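Long-range contacts in RNA-binding protein Smaug (PDB 1OXJ), which binds RNA, recognising it through its SAM domain, which this fragment carries together with an all-helical PHAT domain: residues V141-L146 and D164-L169; N70-E75 and L116-I121. One frame throughout, in Å; residues are numbered along the deposited sequence.

Contact 1. Residues V141-L146 and D164-L169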
loop_
_atom_site.group_PDB
_atom_site.type_symbol
_atom_site.label_atom_id
_atom_site.label_comp_id
_atom_site.label_asym_id
_atom_site.label_seq_id
_atom_site.Cartn_x
_atom_site.Cartn_y
_atom_site.Cartn_z
ATOM N N VAL A 141 5.537 0.792 -13.582
ATOM C CA VAL A 141 4.694 0.935 -12.404
ATOM C C VAL A 141 5.472 0.490 -11.161
ATOM O O VAL A 141 5.444 1.161 -10.137
ATOM C CB VAL A 141 3.392 0.117 -12.541
ATOM C CG1 VAL A 141 2.542 0.280 -11.284
ATOM C CG2 VAL A 141 2.609 0.597 -13.762
ATOM N N LEU A 142 6.180 -0.630 -11.265
ATOM C CA LEU A 142 6.967 -1.143 -10.148
ATOM C C LEU A 142 8.007 -0.133 -9.662
ATOM O O LEU A 142 8.200 0.033 -8.461
ATOM C CB LEU A 142 7.673 -2.445 -10.541
ATOM C CG LEU A 142 8.562 -3.052 -9.455
ATOM C CD1 LEU A 142 7.711 -3.302 -8.194
ATOM C CD2 LEU A 142 9.192 -4.349 -9.958
ATOM N N MET A 143 8.674 0.548 -10.587
ATOM C CA MET A 143 9.681 1.526 -10.189
ATOM C C MET A 143 9.003 2.656 -9.415
ATOM O O MET A 143 9.544 3.153 -8.433
ATOM C CB MET A 143 10.421 2.052 -11.421
ATOM C CG MET A 143 11.267 0.988 -12.127
ATOM S SD MET A 143 12.676 0.374 -11.153
ATOM C CE MET A 143 13.761 1.800 -11.287
ATOM N N TRP A 144 7.804 3.046 -9.840
ATOM C CA TRP A 144 7.062 4.087 -9.138
ATOM C C TRP A 144 6.694 3.581 -7.735
ATOM O O TRP A 144 6.752 4.321 -6.752
ATOM C CB TRP A 144 5.790 4.428 -9.904
ATOM C CG TRP A 144 4.893 5.369 -9.180
ATOM C CD1 TRP A 144 5.022 6.731 -9.085
ATOM C CD2 TRP A 144 3.727 5.021 -8.430
ATOM N NE1 TRP A 144 4.002 7.248 -8.321
ATOM C CE2 TRP A 144 3.194 6.220 -7.905
ATOM C CE3 TRP A 144 3.078 3.809 -8.149
ATOM C CZ2 TRP A 144 2.039 6.244 -7.114
ATOM C CZ3 TRP A 144 1.929 3.833 -7.362
ATOM C CH2 TRP A 144 1.423 5.044 -6.854
ATOM N N ILE A 145 6.306 2.314 -7.643
ATOM C CA ILE A 145 5.957 1.738 -6.343
ATOM C C ILE A 145 7.164 1.783 -5.397
ATOM O O ILE A 145 7.052 2.212 -4.243
ATOM C CB ILE A 145 5.494 0.270 -6.497
ATOM C CG1 ILE A 145 4.128 0.227 -7.195
ATOM C CG2 ILE A 145 5.427 -0.411 -5.113
ATOM C CD1 ILE A 145 3.683 -1.200 -7.587
ATOM N N LEU A 146 8.316 1.330 -5.876
ATOM C CA LEU A 146 9.515 1.342 -5.046
ATOM C C LEU A 146 9.778 2.781 -4.634
ATOM O O LEU A 146 10.141 3.063 -3.496
ATOM C CB LEU A 146 10.709 0.783 -5.824
ATOM C CG LEU A 146 10.571 -0.685 -6.240
ATOM C CD1 LEU A 146 11.768 -1.109 -7.073
ATOM C CD2 LEU A 146 10.448 -1.554 -5.003
ATOM N N ASP A 164 18.479 0.218 -3.078
ATOM C CA ASP A 164 19.362 -0.759 -3.705
ATOM C C ASP A 164 18.572 -1.571 -4.722
ATOM O O ASP A 164 18.956 -1.668 -5.888
ATOM C CB ASP A 164 19.959 -1.705 -2.655
ATOM C CG ASP A 164 20.981 -1.024 -1.761
ATOM O OD1 ASP A 164 21.435 -1.661 -0.788
ATOM O OD2 ASP A 164 21.332 0.145 -2.031
ATOM N N LEU A 165 17.457 -2.139 -4.270
ATOM C CA LEU A 165 16.592 -2.956 -5.116
ATOM C C LEU A 165 16.176 -2.188 -6.376
ATOM O O LEU A 165 16.286 -2.701 -7.494
ATOM C CB LEU A 165 15.345 -3.374 -4.331
ATOM C CG LEU A 165 14.683 -4.718 -4.664
ATOM C CD1 LEU A 165 13.382 -4.833 -3.884
ATOM C CD2 LEU A 165 14.414 -4.836 -6.155
ATOM N N LYS A 166 15.689 -0.965 -6.186
ATOM C CA LYS A 166 15.258 -0.129 -7.301
ATOM C C LYS A 166 16.430 0.122 -8.242
ATOM O O LYS A 166 16.255 0.205 -9.457
ATOM C CB LYS A 166 14.715 1.207 -6.782
ATOM C CG LYS A 166 14.206 2.151 -7.863
ATOM C CD LYS A 166 13.816 3.502 -7.268
ATOM C CE LYS A 166 13.505 4.526 -8.354
ATOM N NZ LYS A 166 13.206 5.869 -7.782
ATOM N N PHE A 167 17.628 0.231 -7.676
ATOM C CA PHE A 167 18.822 0.474 -8.474
ATOM C C PHE A 167 19.140 -0.751 -9.324
ATOM O O PHE A 167 19.444 -0.629 -10.510
ATOM C CB PHE A 167 20.010 0.805 -7.566
ATOM C CG PHE A 167 21.216 1.321 -8.307
ATOM C CD1 PHE A 167 21.137 2.490 -9.064
ATOM C CD2 PHE A 167 22.428 0.641 -8.245
ATOM C CE1 PHE A 167 22.252 2.974 -9.749
ATOM C CE2 PHE A 167 23.549 1.117 -8.924
ATOM C CZ PHE A 167 23.460 2.286 -9.679
ATOM N N LYS A 168 19.070 -1.931 -8.713
ATOM C CA LYS A 168 19.336 -3.180 -9.423
ATOM C C LYS A 168 18.399 -3.329 -10.622
ATOM O O LYS A 168 18.827 -3.700 -11.716
ATOM C CB LYS A 168 19.140 -4.384 -8.493
ATOM C CG LYS A 168 20.341 -4.785 -7.637
ATOM C CD LYS A 168 20.759 -3.707 -6.646
ATOM C CE LYS A 168 21.573 -4.300 -5.493
ATOM N NZ LYS A 168 22.775 -5.048 -5.957
ATOM N N LEU A 169 17.118 -3.045 -10.405
ATOM C CA LEU A 169 16.116 -3.159 -11.461
ATOM C C LEU A 169 16.320 -2.144 -12.577
ATOM O O LEU A 169 16.088 -2.446 -13.747
ATOM C CB LEU A 169 14.706 -2.989 -10.882
ATOM C CG LEU A 169 14.270 -4.002 -9.821
ATOM C CD1 LEU A 169 12.846 -3.698 -9.395
ATOM C CD2 LEU A 169 14.376 -5.420 -10.378
#
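M143 and L146 of helix 136-150 pack against K166 and L169 of helix 159-170. These are consecutive helices of the PHAT domain and form a helical hairpin. The axes of segments 141-146 and 164-169 run nearly antiparallel, at 159°, and come within 10.1 Å. The bump at one edge is the M143 side chain. It bends at chi2 (-66°) and chi3 (-74°), which lays its sulfur and methyl on the facing helix. M143 CE presses on K166 CG at 3.5 Å, a tight fit. M143 SD lies 3.9 Å from L169 CB, so the thioether end fills the hollow between K166 and L169. A second bump is L146 CD1. L146 CD1 fits against the base of K166, 3.6 Å from K166 CA, and also meets L169 CD1 at 3.6 Å. L169 CD1 in turn touches L142 CD2 at 3.8 Å, the side chains crossing about at right angles. With an alanine here in place of M143, a gap would probably open over L169 CB and leave K166 CG without the methyl that presses on it. Helix 111-127 adds L126, which touches L142. K166 runs out extended, and its NZ makes a salt bridge to D147, the next residue on helix 136-150. No hydrogen bond joins the segments themselves. Apolar fit therefore joins the segments, and the salt bridge ties the same two helices just beyond them.

Contact 2. Residues N70-E75 and L116-I121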
loop_
_atom_site.group_PDB
_atom_site.type_symbol
_atom_site.label_atom_id
_atom_site.label_comp_id
_atom_site.label_asym_id
_atom_site.label_seq_id
_atom_site.Cartn_x
_atom_site.Cartn_y
_atom_site.Cartn_z
ATOM N N ASN A 70 -1.538 -11.318 1.139
ATOM C CA ASN A 70 -1.349 -12.746 1.361
ATOM C C ASN A 70 -1.657 -13.496 0.066
ATOM O O ASN A 70 -0.901 -14.370 -0.361
ATOM C CB ASN A 70 -2.279 -13.223 2.483
ATOM C CG ASN A 70 -2.153 -14.704 2.757
ATOM O OD1 ASN A 70 -1.077 -15.195 3.115
ATOM N ND2 ASN A 70 -3.256 -15.432 2.586
ATOM N N ARG A 71 -2.775 -13.137 -0.553
ATOM C CA ARG A 71 -3.207 -13.753 -1.803
ATOM C C ARG A 71 -2.190 -13.552 -2.923
ATOM O O ARG A 71 -1.847 -14.490 -3.640
ATOM C CB ARG A 71 -4.548 -13.161 -2.239
ATOM C CG ARG A 71 -5.139 -13.815 -3.469
ATOM C CD ARG A 71 -5.659 -12.776 -4.441
ATOM N NE ARG A 71 -6.573 -11.828 -3.809
ATOM C CZ ARG A 71 -7.068 -10.759 -4.423
ATOM N NH1 ARG A 71 -6.738 -10.509 -5.682
ATOM N NH2 ARG A 71 -7.888 -9.941 -3.779
ATOM N N VAL A 72 -1.722 -12.318 -3.088
ATOM C CA VAL A 72 -0.748 -12.018 -4.131
ATOM C C VAL A 72 0.520 -12.820 -3.903
ATOM O O VAL A 72 1.079 -13.398 -4.831
ATOM C CB VAL A 72 -0.416 -10.505 -4.169
ATOM C CG1 VAL A 72 0.790 -10.252 -5.073
ATOM C CG2 VAL A 72 -1.626 -9.729 -4.675
ATOM N N GLU A 73 0.977 -12.858 -2.659
ATOM C CA GLU A 73 2.173 -13.618 -2.334
ATOM C C GLU A 73 1.988 -15.059 -2.812
ATOM O O GLU A 73 2.817 -15.605 -3.536
ATOM C CB GLU A 73 2.398 -13.625 -0.819
ATOM C CG GLU A 73 3.597 -14.451 -0.386
ATOM C CD GLU A 73 3.753 -14.516 1.118
ATOM O OE1 GLU A 73 3.664 -13.454 1.773
ATOM O OE2 GLU A 73 3.969 -15.627 1.643
ATOM N N GLN A 74 0.878 -15.655 -2.395
ATOM C CA GLN A 74 0.545 -17.033 -2.725
ATOM C C GLN A 74 0.455 -17.315 -4.222
ATOM O O GLN A 74 1.129 -18.213 -4.731
ATOM C CB GLN A 74 -0.775 -17.399 -2.052
ATOM C CG GLN A 74 -1.246 -18.807 -2.306
ATOM C CD GLN A 74 -2.628 -19.041 -1.737
ATOM O OE1 GLN A 74 -2.854 -18.863 -0.537
ATOM N NE2 GLN A 74 -3.566 -19.436 -2.597
ATOM N N GLU A 75 -0.374 -16.547 -4.923
ATOM C CA GLU A 75 -0.555 -16.745 -6.356
ATOM C C GLU A 75 0.665 -16.451 -7.219
ATOM O O GLU A 75 0.751 -16.920 -8.351
ATOM C CB GLU A 75 -1.752 -15.937 -6.843
ATOM C CG GLU A 75 -3.076 -16.496 -6.350
ATOM C CD GLU A 75 -4.262 -15.722 -6.873
ATOM O OE1 GLU A 75 -4.349 -15.515 -8.105
ATOM O OE2 GLU A 75 -5.115 -15.324 -6.052
ATOM N N LEU A 116 6.321 -5.514 2.060
ATOM C CA LEU A 116 7.722 -5.679 1.710
ATOM C C LEU A 116 8.013 -7.110 1.262
ATOM O O LEU A 116 8.877 -7.338 0.410
ATOM C CB LEU A 116 8.616 -5.299 2.890
ATOM C CG LEU A 116 8.719 -3.805 3.208
ATOM C CD1 LEU A 116 9.597 -3.624 4.422
ATOM C CD2 LEU A 116 9.296 -3.045 2.009
ATOM N N LYS A 117 7.290 -8.073 1.827
ATOM C CA LYS A 117 7.475 -9.475 1.445
ATOM C C LYS A 117 7.067 -9.662 -0.015
ATOM O O LYS A 117 7.767 -10.321 -0.784
ATOM C CB LYS A 117 6.627 -10.407 2.329
ATOM C CG LYS A 117 7.327 -10.909 3.591
ATOM C CD LYS A 117 6.457 -11.939 4.319
ATOM C CE LYS A 117 7.201 -12.609 5.468
ATOM N NZ LYS A 117 7.496 -11.661 6.576
ATOM N N VAL A 118 5.928 -9.085 -0.386
ATOM C CA VAL A 118 5.432 -9.181 -1.750
ATOM C C VAL A 118 6.393 -8.482 -2.708
ATOM O O VAL A 118 6.644 -8.974 -3.813
ATOM C CB VAL A 118 4.032 -8.559 -1.879
ATOM C CG1 VAL A 118 3.666 -8.401 -3.353
ATOM C CG2 VAL A 118 3.007 -9.443 -1.171
ATOM N N ILE A 119 6.943 -7.344 -2.289
ATOM C CA ILE A 119 7.897 -6.636 -3.137
ATOM C C ILE A 119 9.083 -7.546 -3.444
ATOM O O ILE A 119 9.564 -7.584 -4.579
ATOM C CB ILE A 119 8.416 -5.335 -2.468
ATOM C CG1 ILE A 119 7.304 -4.282 -2.414
ATOM C CG2 ILE A 119 9.607 -4.788 -3.250
ATOM C CD1 ILE A 119 6.810 -3.821 -3.793
ATOM N N ASP A 120 9.553 -8.289 -2.445
ATOM C CA ASP A 120 10.684 -9.200 -2.654
ATOM C C ASP A 120 10.335 -10.290 -3.663
ATOM O O ASP A 120 11.125 -10.596 -4.562
ATOM C CB ASP A 120 11.118 -9.863 -1.338
ATOM C CG ASP A 120 11.825 -8.900 -0.398
ATOM O OD1 ASP A 120 12.435 -7.929 -0.885
ATOM O OD2 ASP A 120 11.787 -9.131 0.830
ATOM N N ILE A 121 9.151 -10.877 -3.509
ATOM C CA ILE A 121 8.702 -11.927 -4.420
ATOM C C ILE A 121 8.553 -11.369 -5.835
ATOM O O ILE A 121 8.997 -11.993 -6.799
ATOM C CB ILE A 121 7.357 -12.510 -3.969
ATOM C CG1 ILE A 121 7.511 -13.146 -2.585
ATOM C CG2 ILE A 121 6.860 -13.529 -4.986
ATOM C CD1 ILE A 121 6.227 -13.663 -1.998
#
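V72 and E73 of helix 49-77 meet V118 and I121 of helix 111-127, in a near-parallel helix pair of the PHAT domain. The axes of segments 70-75 and 116-121 diverge by 22° and approach to 9.6 Å. The backbones come nearest at E73 and V118, whose CA atoms are 5.5 Å apart. On the buried side the two valines touch methyl to methyl, V72 CG1 to V118 CG1 at 3.8 Å. In this all-helical domain, helix 83-91 comes between the two in the chain and packs on both, where A86 touches V72 and L90 touches V118. E73 lays its methylene chain across the end of I121, about at right angles. CB of E73 is 4.0 Å from I121 CD1; the still shorter approach of the next carbon is doubtful. The carboxylate end of E73 crosses the K117 chain at a slant, E73 OE1 4.1 Å from K117 CD, a loose contact. The K117 ammonium turns elsewhere, and K117 NZ stays 6.4 Å from E73 OE1. The E73 carboxylate instead forms a salt bridge with R114, one turn before V118, and N70 OD1 accepts a hydrogen bond from the same guanidinium.

The two contacts share no helix, yet both belong to the PHAT domain and their centres lie about 16 Å apart. They come in series along the chain, contact 2 first. I119 joins them. It lies in segment 116-121 but makes no contact with segment 70-75. I119 CG2 rests 3.8 Å from L146 CD2, and I119 also packs on I145 and L165. Contact 1 is the more buried, with three leucines inside. Contact 2 is partly buried: its valines are buried, while K117 is exposed. The pairing differs too, antiparallel in 141-146 with 164-169 and near-parallel in 70-75 with 116-121. In both, a charged residue lends its carbons to the interface, while its charged end pairs with a residue beyond the two segments: K166 with D147, E73 with R114.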